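Local structure of polysaccharide deacetylase (Ammonifex degensii, 4WCJ) at residues Q60-L65 with K113-P118; C138-I143 with T190-E195; Y159-W164 with K170-L175. The protein probably removes N-acetyl groups from poly-beta-1,6-N-acetyl-D-glucosamine as a zinc-dependent deacetylase of carbohydrate esterase family 4. All coordinates share one frame; numbering follows the deposited sequence.

Interaction 1 of 3, residues Q60-L65 with K113-P118; sequences QQLDYL and KKRKIP
Arg-115 takes hold of the Asp-63 carboxylate side-on, with two nitrogens going to two different oxygens. NE donates to OD1 of Asp-63 over 2.7 Å with an N-H...O angle of 168°, and the longer arm of the salt bridge runs from NH1 of Arg-115 to OD2 of Asp-63 at 3.2 Å. Both oxygens are met on their syn sides and lie close to the guanidinium plane, while the two flat groups are turned only 23° from each other. This is the geometry of a bidentate pair, and it fixes the rotation of both end groups. The extended arginine chain (chi3 -179°) carries NE out to the aspartate, and the turn about CD-NE sets the guanidinium edge toward it. Beside the charged pair lies an apolar contact: CD1 of Ile-117 sits 4.0 Å from CD1 of Leu-62 and equally near its CB. CD of Arg-115 approaches CB of Leu-62 at 4.3 Å, so the aliphatic part of the arginine borders the leucine.

Further out, NH2 of Arg-115 donates to the carbonyl of Val-111, one turn back, which tethers the guanidinium to the last turn of helix 102-114. Lys-116 adopts positive phi in a Schellman motif that ends helix 102-114, and the chain then turns so that Ile-117 faces helix 55-67. Phe-72 touches both Leu-62 and Ile-117 from strand 71-72. The contact thus joins two outer helices of the polysaccharide deacetylase beta/alpha barrel at the point where one of them turns into the loop leading to strand 119-123.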
loop_
_atom_site.group_PDB
_atom_site.type_symbol
_atom_site.label_atom_id
_atom_site.label_comp_id
_atom_site.label_asym_id
_atom_site.label_seq_id
_atom_site.Cartn_x
_atom_site.Cartn_y
_atom_site.Cartn_z
ATOM N N GLN A 60 6.920 -2.029 -17.656
ATOM C CA GLN A 60 7.926 -1.087 -18.137
ATOM C C GLN A 60 8.416 -0.169 -17.017
ATOM O O GLN A 60 9.604 0.141 -16.944
ATOM C CB GLN A 60 7.377 -0.269 -19.306
ATOM C CG GLN A 60 7.297 -1.053 -20.609
ATOM C CD GLN A 60 6.800 -0.221 -21.775
ATOM O OE1 GLN A 60 6.572 0.978 -21.643
ATOM N NE2 GLN A 60 6.629 -0.861 -22.927
ATOM N N GLN A 61 7.505 0.253 -16.139
ATOM C CA GLN A 61 7.881 1.069 -14.986
ATOM C C GLN A 61 8.823 0.336 -14.043
ATOM O O GLN A 61 9.830 0.887 -13.598
ATOM C CB GLN A 61 6.639 1.522 -14.218
ATOM C CG GLN A 61 5.874 2.630 -14.909
ATOM C CD GLN A 61 4.768 3.193 -14.046
ATOM O OE1 GLN A 61 4.495 2.687 -12.955
ATOM N NE2 GLN A 61 4.119 4.249 -14.531
ATOM N N LEU A 62 8.486 -0.910 -13.735
ATOM C CA LEU A 62 9.326 -1.727 -12.875
ATOM C C LEU A 62 10.677 -1.947 -13.536
ATOM O O LEU A 62 11.718 -1.797 -12.900
ATOM C CB LEU A 62 8.655 -3.067 -12.575
ATOM C CG LEU A 62 7.287 -2.962 -11.904
ATOM C CD1 LEU A 62 6.735 -4.357 -11.609
ATOM C CD2 LEU A 62 7.378 -2.136 -10.634
ATOM N N ASP A 63 10.648 -2.282 -14.820
ATOM C CA ASP A 63 11.872 -2.511 -15.570
ATOM C C ASP A 63 12.747 -1.263 -15.594
ATOM O O ASP A 63 13.956 -1.355 -15.395
ATOM C CB ASP A 63 11.554 -2.968 -16.995
ATOM C CG ASP A 63 10.994 -4.378 -17.040
ATOM O OD1 ASP A 63 11.152 -5.109 -16.041
ATOM O OD2 ASP A 63 10.399 -4.758 -18.070
ATOM N N TYR A 64 12.144 -0.099 -15.826
ATOM C CA TYR A 64 12.923 1.134 -15.873
ATOM C C TYR A 64 13.624 1.391 -14.546
ATOM O O TYR A 64 14.810 1.694 -14.518
ATOM C CB TYR A 64 12.050 2.336 -16.235
ATOM C CG TYR A 64 12.836 3.627 -16.250
ATOM C CD1 TYR A 64 13.716 3.910 -17.287
ATOM C CD2 TYR A 64 12.717 4.550 -15.217
ATOM C CE1 TYR A 64 14.447 5.081 -17.305
ATOM C CE2 TYR A 64 13.448 5.728 -15.226
ATOM C CZ TYR A 64 14.311 5.985 -16.272
ATOM O OH TYR A 64 15.042 7.150 -16.289
ATOM N N LEU A 65 12.883 1.261 -13.451
ATOM C CA LEU A 65 13.434 1.499 -12.122
ATOM C C LEU A 65 14.641 0.607 -11.870
ATOM O O LEU A 65 15.692 1.076 -11.439
ATOM C CB LEU A 65 12.367 1.268 -11.048
ATOM C CG LEU A 65 11.355 2.397 -10.831
ATOM C CD1 LEU A 65 10.274 1.967 -9.855
ATOM C CD2 LEU A 65 12.056 3.650 -10.336
ATOM N N LYS A 113 6.080 -11.425 -10.003
ATOM C CA LYS A 113 6.665 -12.732 -9.720
ATOM C C LYS A 113 7.823 -13.010 -10.670
ATOM O O LYS A 113 8.880 -13.487 -10.256
ATOM C CB LYS A 113 5.599 -13.824 -9.820
ATOM C CG LYS A 113 6.086 -15.214 -9.426
ATOM C CD LYS A 113 4.919 -16.153 -9.153
ATOM C CE LYS A 113 4.132 -16.468 -10.418
ATOM N NZ LYS A 113 3.015 -17.425 -10.156
ATOM N N LYS A 114 7.625 -12.688 -11.944
ATOM C CA LYS A 114 8.633 -12.947 -12.971
ATOM C C LYS A 114 9.868 -12.073 -12.759
ATOM O O LYS A 114 10.929 -12.340 -13.316
ATOM C CB LYS A 114 8.037 -12.720 -14.364
ATOM C CG LYS A 114 8.834 -13.326 -15.512
ATOM C CD LYS A 114 8.045 -13.350 -16.826
ATOM C CE LYS A 114 7.788 -11.951 -17.383
ATOM N NZ LYS A 114 6.616 -11.251 -16.750
ATOM N N ARG A 115 9.716 -11.027 -11.946
ATOM C CA ARG A 115 10.821 -10.139 -11.592
ATOM C C ARG A 115 11.257 -10.291 -10.136
ATOM O O ARG A 115 12.202 -9.634 -9.702
ATOM C CB ARG A 115 10.430 -8.682 -11.861
ATOM C CG ARG A 115 10.351 -8.357 -13.333
ATOM C CD ARG A 115 9.471 -7.157 -13.614
ATOM N NE ARG A 115 9.399 -6.901 -15.049
ATOM C CZ ARG A 115 8.644 -7.596 -15.893
ATOM N NH1 ARG A 115 8.652 -7.296 -17.185
ATOM N NH2 ARG A 115 7.889 -8.599 -15.450
ATOM N N LYS A 116 10.572 -11.161 -9.391
ATOM C CA LYS A 116 10.871 -11.395 -7.973
ATOM C C LYS A 116 10.799 -10.117 -7.137
ATOM O O LYS A 116 11.576 -9.935 -6.198
ATOM C CB LYS A 116 12.254 -12.036 -7.798
ATOM C CG LYS A 116 12.357 -13.477 -8.247
ATOM C CD LYS A 116 13.749 -14.008 -7.960
ATOM C CE LYS A 116 14.061 -15.243 -8.778
ATOM N NZ LYS A 116 15.504 -15.596 -8.696
ATOM N N ILE A 117 9.863 -9.242 -7.490
ATOM C CA ILE A 117 9.672 -7.983 -6.779
ATOM C C ILE A 117 8.618 -8.123 -5.683
ATOM O O ILE A 117 7.450 -8.435 -5.953
ATOM C CB ILE A 117 9.274 -6.850 -7.750
ATOM C CG1 ILE A 117 10.443 -6.528 -8.684
ATOM C CG2 ILE A 117 8.848 -5.603 -6.981
ATOM C CD1 ILE A 117 10.074 -5.645 -9.852
ATOM N N PRO A 118 9.025 -7.878 -4.436
ATOM C CA PRO A 118 8.095 -7.905 -3.305
ATOM C C PRO A 118 7.072 -6.777 -3.412
ATOM O O PRO A 118 7.310 -5.797 -4.117
ATOM C CB PRO A 118 8.999 -7.687 -2.086
ATOM C CG PRO A 118 10.411 -7.630 -2.611
ATOM C CD PRO A 118 10.333 -7.325 -4.061
#

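Interaction 2 of 3, residues C138-I143 with T190-E195; sequences CSWEQI and TACLKE
OE1 of Gln-142 receives the backbone N-H of Ser-139 at 2.8 Å and 171°, a nearly straight bond whose donor is tilted 24° from the carbonyl plane. In return, N of Gln-142 donates to OG of Ser-139 over 3.2 Å. The reciprocal pair is a capping box with Ser-139 as the N-cap of helix 140-148, and it fixes the first turn, from which Trp-140 projects toward helix 179-197. The two segments exchange no hydrogen bond; the indole alone spans the gap from the first. CD2 of Leu-193 meets the six-membered ring at its edge, near the ring plane, 3.5 Å from CH2 of Trp-140, the two side chains crossing at about a right angle. Two outer helices of the beta/alpha barrel are joined in this way, and Leu-193 also reaches Val-123, Val-154 and Leu-156 on the parallel strands beneath. Cys-192 adds a sulfur-aromatic contact: its SG lies 4.0 Å from CZ2 of Trp-140, in an oblique position. The sulfur reaches the indole because it stands anti to its own N (chi1 -178°). One turn along the same helix, His-196 stacks its ring with that of Trp-140.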
loop_
_atom_site.group_PDB
_atom_site.type_symbol
_atom_site.label_atom_id
_atom_site.label_comp_id
_atom_site.label_asym_id
_atom_site.label_seq_id
_atom_site.Cartn_x
_atom_site.Cartn_y
_atom_site.Cartn_z
ATOM N N CYS A 138 -9.922 -9.745 -5.396
ATOM C CA CYS A 138 -9.277 -11.027 -5.165
ATOM C C CYS A 138 -10.090 -11.839 -4.168
ATOM O O CYS A 138 -10.732 -11.280 -3.272
ATOM C CB CYS A 138 -7.855 -10.844 -4.624
ATOM S SG CYS A 138 -6.707 -10.075 -5.750
ATOM N N SER A 139 -10.080 -13.152 -4.343
ATOM C CA SER A 139 -10.591 -14.049 -3.309
ATOM C C SER A 139 -9.514 -14.294 -2.255
ATOM O O SER A 139 -8.340 -13.988 -2.471
ATOM C CB SER A 139 -11.025 -15.371 -3.932
ATOM O OG SER A 139 -9.887 -16.081 -4.407
ATOM N N TRP A 140 -9.902 -14.850 -1.117
ATOM C CA TRP A 140 -8.909 -15.244 -0.119
ATOM C C TRP A 140 -7.936 -16.296 -0.666
ATOM O O TRP A 140 -6.751 -16.257 -0.346
ATOM C CB TRP A 140 -9.603 -15.742 1.142
ATOM C CG TRP A 140 -10.155 -14.601 1.935
ATOM C CD1 TRP A 140 -11.469 -14.302 2.148
ATOM C CD2 TRP A 140 -9.397 -13.571 2.579
ATOM N NE1 TRP A 140 -11.574 -13.164 2.913
ATOM C CE2 TRP A 140 -10.315 -12.690 3.178
ATOM C CE3 TRP A 140 -8.029 -13.305 2.693
ATOM C CZ2 TRP A 140 -9.912 -11.573 3.909
ATOM C CZ3 TRP A 140 -7.624 -12.193 3.422
ATOM C CH2 TRP A 140 -8.568 -11.342 4.019
ATOM N N GLU A 141 -8.420 -17.213 -1.505
ATOM C CA GLU A 141 -7.527 -18.208 -2.107
ATOM C C GLU A 141 -6.448 -17.521 -2.927
ATOM O O GLU A 141 -5.286 -17.916 -2.912
ATOM C CB GLU A 141 -8.296 -19.183 -2.998
ATOM C CG GLU A 141 -9.250 -20.082 -2.268
ATOM C CD GLU A 141 -9.786 -21.186 -3.159
ATOM O OE1 GLU A 141 -10.350 -22.163 -2.618
ATOM O OE2 GLU A 141 -9.638 -21.077 -4.397
ATOM N N GLN A 142 -6.846 -16.480 -3.646
ATOM C CA GLN A 142 -5.926 -15.781 -4.520
ATOM C C GLN A 142 -4.910 -14.969 -3.728
ATOM O O GLN A 142 -3.732 -14.950 -4.067
ATOM C CB GLN A 142 -6.704 -14.896 -5.494
ATOM C CG GLN A 142 -7.326 -15.691 -6.649
ATOM C CD GLN A 142 -8.427 -14.929 -7.364
ATOM O OE1 GLN A 142 -8.998 -13.979 -6.818
ATOM N NE2 GLN A 142 -8.734 -15.346 -8.591
ATOM N N ILE A 143 -5.357 -14.320 -2.655
ATOM C CA ILE A 143 -4.439 -13.601 -1.770
ATOM C C ILE A 143 -3.449 -14.581 -1.119
ATOM O O ILE A 143 -2.231 -14.334 -1.089
ATOM C CB ILE A 143 -5.218 -12.832 -0.694
ATOM C CG1 ILE A 143 -5.941 -11.639 -1.328
ATOM C CG2 ILE A 143 -4.282 -12.359 0.423
ATOM C CD1 ILE A 143 -6.999 -11.033 -0.452
ATOM N N THR A 190 -7.968 -6.646 11.673
ATOM C CA THR A 190 -6.770 -7.400 12.049
ATOM C C THR A 190 -7.122 -8.848 12.394
ATOM O O THR A 190 -6.392 -9.780 12.028
ATOM C CB THR A 190 -6.019 -6.744 13.229
ATOM O OG1 THR A 190 -6.849 -6.725 14.398
ATOM C CG2 THR A 190 -5.629 -5.334 12.864
ATOM N N ALA A 191 -8.247 -9.034 13.080
ATOM C CA ALA A 191 -8.696 -10.370 13.470
ATOM C C ALA A 191 -8.959 -11.205 12.221
ATOM O O ALA A 191 -8.584 -12.379 12.146
ATOM C CB ALA A 191 -9.949 -10.295 14.324
ATOM N N CYS A 192 -9.598 -10.578 11.240
ATOM C CA CYS A 192 -9.967 -11.257 10.012
ATOM C C CYS A 192 -8.732 -11.694 9.223
ATOM O O CYS A 192 -8.672 -12.825 8.730
ATOM C CB CYS A 192 -10.858 -10.355 9.157
ATOM S SG CYS A 192 -11.400 -11.130 7.635
ATOM N N LEU A 193 -7.742 -10.813 9.115
ATOM C CA LEU A 193 -6.507 -11.149 8.403
ATOM C C LEU A 193 -5.746 -12.244 9.141
ATOM O O LEU A 193 -5.116 -13.100 8.524
ATOM C CB LEU A 193 -5.619 -9.913 8.238
ATOM C CG LEU A 193 -6.119 -8.885 7.233
ATOM C CD1 LEU A 193 -5.186 -7.680 7.192
ATOM C CD2 LEU A 193 -6.251 -9.526 5.873
ATOM N N LYS A 194 -5.804 -12.208 10.467
ATOM C CA LYS A 194 -5.160 -13.238 11.271
ATOM C C LYS A 194 -5.835 -14.583 11.024
ATOM O O LYS A 194 -5.162 -15.598 10.850
ATOM C CB LYS A 194 -5.204 -12.884 12.761
ATOM C CG LYS A 194 -4.484 -13.883 13.658
ATOM C CD LYS A 194 -2.983 -13.672 13.618
ATOM C CE LYS A 194 -2.256 -14.703 14.472
ATOM N NZ LYS A 194 -2.884 -14.873 15.816
ATOM N N GLU A 195 -7.164 -14.582 10.994
ATOM C CA GLU A 195 -7.919 -15.809 10.764
ATOM C C GLU A 195 -7.591 -16.437 9.409
ATOM O O GLU A 195 -7.440 -17.651 9.304
ATOM C CB GLU A 195 -9.418 -15.550 10.844
ATOM C CG GLU A 195 -10.245 -16.789 10.558
ATOM C CD GLU A 195 -11.710 -16.479 10.332
ATOM O OE1 GLU A 195 -12.101 -15.300 10.472
ATOM O OE2 GLU A 195 -12.468 -17.416 10.005
#

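Interaction 3 of 3, residues Y159-W164 with K170-L175; sequences YDLHYW and KPVFLL. With ZN (zinc ion), chain B.
Segments 159-164 and 170-175 run antiparallel, their touching parts 168° apart in direction, with Trp-164 and Pro-171 as a non-hydrogen-bonded pair whose CA atoms lie 4.3 Å apart. Next to it, N of Val-172 donates to the carbonyl O of Tyr-163 at 3.0 Å and 171°, tying the hairpin where strand 170-171 passes into a 3-10 turn. Trp-164 folds its indole back over the second segment, CG anti to the backbone N (chi1 -180°), and N of Lys-170 stands over one ring face, 3.5 Å from CZ2 of Trp-164. CZ3 of the same ring comes within 3.5 Å of CD of Pro-171. Replacing this proline with a glycine would probably open a gap beside CZ3 of the indole and leave Trp-164 freer to turn. CD1 of Leu-161 packs 3.9 Å from CB of Phe-173, while its CD2 meets a methyl of Val-172. This hairpin carries a zinc ligand of the deacetylase active site: NE2 of His-162 binds the zinc ion at 2.2 Å, with Asp-99, His-157 and two waters completing the shell. His-162 is the centre of an inverse gamma turn, and its CB points away from segment 170-175. Tyr-163 instead sends its OH back to OD1 of Asp-160, a 2.8 Å bond on the syn side; Gln-127 also donates to that oxygen.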
loop_
_atom_site.group_PDB
_atom_site.type_symbol
_atom_site.label_atom_id
_atom_site.label_comp_id
_atom_site.label_asym_id
_atom_site.label_seq_id
_atom_site.Cartn_x
_atom_site.Cartn_y
_atom_site.Cartn_z
ATOM N N TYR A 159 -11.430 -2.671 7.548
ATOM C CA TYR A 159 -12.287 -3.825 7.261
ATOM C C TYR A 159 -13.390 -3.456 6.264
ATOM O O TYR A 159 -13.539 -4.083 5.206
ATOM C CB TYR A 159 -12.923 -4.378 8.545
ATOM C CG TYR A 159 -13.817 -5.581 8.299
ATOM C CD1 TYR A 159 -13.282 -6.859 8.208
ATOM C CD2 TYR A 159 -15.190 -5.436 8.148
ATOM C CE1 TYR A 159 -14.091 -7.956 7.973
ATOM C CE2 TYR A 159 -16.006 -6.535 7.914
ATOM C CZ TYR A 159 -15.444 -7.789 7.825
ATOM O OH TYR A 159 -16.243 -8.885 7.591
ATOM N N ASP A 160 -14.183 -2.452 6.611
ATOM C CA ASP A 160 -15.234 -1.981 5.706
ATOM C C ASP A 160 -15.597 -0.532 6.013
ATOM O O ASP A 160 -16.750 -0.207 6.327
ATOM C CB ASP A 160 -16.464 -2.889 5.798
ATOM C CG ASP A 160 -17.509 -2.581 4.730
ATOM O OD1 ASP A 160 -17.145 -2.054 3.653
ATOM O OD2 ASP A 160 -18.698 -2.868 4.978
ATOM N N LEU A 161 -14.604 0.345 5.911
ATOM C CA LEU A 161 -14.815 1.767 6.156
ATOM C C LEU A 161 -14.225 2.610 5.028
ATOM O O LEU A 161 -13.885 3.772 5.224
ATOM C CB LEU A 161 -14.209 2.184 7.508
ATOM C CG LEU A 161 -15.093 2.004 8.741
ATOM C CD1 LEU A 161 -14.422 2.580 9.981
ATOM C CD2 LEU A 161 -16.455 2.660 8.537
ATOM N N HIS A 162 -14.120 2.019 3.841
ATOM C CA HIS A 162 -13.583 2.716 2.677
ATOM C C HIS A 162 -14.681 3.498 1.972
ATOM O O HIS A 162 -15.018 3.244 0.803
ATOM C CB HIS A 162 -12.938 1.721 1.719
ATOM C CG HIS A 162 -11.925 2.329 0.801
ATOM N ND1 HIS A 162 -12.233 3.323 -0.098
ATOM C CD2 HIS A 162 -10.608 2.053 0.625
ATOM C CE1 HIS A 162 -11.149 3.644 -0.785
ATOM N NE2 HIS A 162 -10.150 2.902 -0.353
ATOM N N TYR A 163 -15.243 4.455 2.694
ATOM C CA TYR A 163 -16.335 5.257 2.182
ATOM C C TYR A 163 -16.054 6.736 2.390
ATOM O O TYR A 163 -15.424 7.133 3.382
ATOM C CB TYR A 163 -17.649 4.863 2.859
ATOM C CG TYR A 163 -18.008 3.404 2.687
ATOM C CD1 TYR A 163 -18.651 2.961 1.542
ATOM C CD2 TYR A 163 -17.703 2.473 3.671
ATOM C CE1 TYR A 163 -18.985 1.630 1.378
ATOM C CE2 TYR A 163 -18.026 1.130 3.513
ATOM C CZ TYR A 163 -18.669 0.717 2.362
ATOM O OH TYR A 163 -19.000 -0.608 2.197
ATOM N N TRP A 164 -16.533 7.541 1.446
ATOM C CA TRP A 164 -16.323 8.981 1.450
ATOM C C TRP A 164 -17.628 9.733 1.698
ATOM O O TRP A 164 -18.645 9.450 1.064
ATOM C CB TRP A 164 -15.704 9.421 0.118
ATOM C CG TRP A 164 -15.450 10.890 0.031
ATOM C CD1 TRP A 164 -16.295 11.844 -0.461
ATOM C CD2 TRP A 164 -14.266 11.575 0.444
ATOM N NE1 TRP A 164 -15.708 13.084 -0.373
ATOM C CE2 TRP A 164 -14.460 12.944 0.178
ATOM C CE3 TRP A 164 -13.059 11.162 1.018
ATOM C CZ2 TRP A 164 -13.491 13.905 0.464
ATOM C CZ3 TRP A 164 -12.098 12.117 1.300
ATOM C CH2 TRP A 164 -12.321 13.474 1.024
ATOM N N LYS A 170 -14.970 14.507 3.609
ATOM C CA LYS A 170 -13.950 13.711 4.287
ATOM C C LYS A 170 -14.393 12.246 4.395
ATOM O O LYS A 170 -15.569 11.941 4.215
ATOM C CB LYS A 170 -13.652 14.296 5.671
ATOM C CG LYS A 170 -14.871 14.539 6.533
ATOM C CD LYS A 170 -14.458 14.995 7.927
ATOM C CE LYS A 170 -13.508 16.181 7.853
ATOM N NZ LYS A 170 -13.176 16.722 9.199
ATOM N N PRO A 171 -13.449 11.327 4.676
ATOM C CA PRO A 171 -13.853 9.922 4.820
ATOM C C PRO A 171 -14.766 9.698 6.018
ATOM O O PRO A 171 -14.653 10.415 7.016
ATOM C CB PRO A 171 -12.524 9.189 5.023
ATOM C CG PRO A 171 -11.482 10.111 4.524
ATOM C CD PRO A 171 -11.988 11.488 4.783
ATOM N N VAL A 172 -15.647 8.707 5.922
ATOM C CA VAL A 172 -16.570 8.386 7.008
ATOM C C VAL A 172 -15.870 8.135 8.348
ATOM O O VAL A 172 -16.422 8.445 9.409
ATOM C CB VAL A 172 -17.420 7.149 6.656
ATOM C CG1 VAL A 172 -18.366 7.463 5.503
ATOM C CG2 VAL A 172 -16.517 5.954 6.317
ATOM N N PHE A 173 -14.660 7.583 8.314
ATOM C CA PHE A 173 -13.994 7.241 9.565
ATOM C C PHE A 173 -13.323 8.446 10.225
ATOM O O PHE A 173 -12.761 8.324 11.321
ATOM C CB PHE A 173 -12.975 6.108 9.357
ATOM C CG PHE A 173 -11.879 6.426 8.377
ATOM C CD1 PHE A 173 -10.712 7.046 8.795
ATOM C CD2 PHE A 173 -11.995 6.059 7.047
ATOM C CE1 PHE A 173 -9.694 7.325 7.900
ATOM C CE2 PHE A 173 -10.969 6.325 6.146
ATOM C CZ PHE A 173 -9.821 6.969 6.580
ATOM N N LEU A 174 -13.390 9.606 9.580
ATOM C CA LEU A 174 -12.865 10.837 10.176
ATOM C C LEU A 174 -13.978 11.797 10.578
ATOM O O LEU A 174 -13.711 12.906 11.042
ATOM C CB LEU A 174 -11.899 11.536 9.216
ATOM C CG LEU A 174 -10.647 10.754 8.816
ATOM C CD1 LEU A 174 -9.757 11.580 7.902
ATOM C CD2 LEU A 174 -9.863 10.280 10.046
ATOM N N LEU A 175 -15.223 11.372 10.385
ATOM C CA LEU A 175 -16.386 12.133 10.833
ATOM C C LEU A 175 -16.392 12.222 12.358
ATOM O O LEU A 175 -15.845 11.347 13.032
ATOM C CB LEU A 175 -17.681 11.488 10.327
ATOM C CG LEU A 175 -17.906 11.553 8.817
ATOM C CD1 LEU A 175 -19.238 10.924 8.440
ATOM C CD2 LEU A 175 -17.835 12.994 8.344
HETATM ZN ZN ZN B . -8.195 2.523 -1.238
HETATM O O HOH W 1 -8.777 3.289 -3.263
HETATM O O HOH W 2 -6.354 3.720 -1.942
#

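Overall arrangement
Interactions 1 and 2 each join helical elements on the outside of the barrel, whereas interaction 3 is a local hairpin at the metal site. All three are partly buried, none in the centre of the fold. Their chemistry differs accordingly. A partly exposed salt bridge borders a buried aliphatic pair in interaction 1; interaction 2 has only apolar and sulfur-aromatic contacts across it; interaction 3, which buries the most surface (369 Å²), combines a backbone bond, side-chain packing and a zinc ligand. Interactions 1 and 3 lie on opposite sides of the chain's centre, their centres about 32 Å apart. Interactions 2 and 3 touch, SG of Cys-192 lying 4.2 Å from CE1 of Tyr-159, and helix 179-197 follows strand 170-171 in the chain.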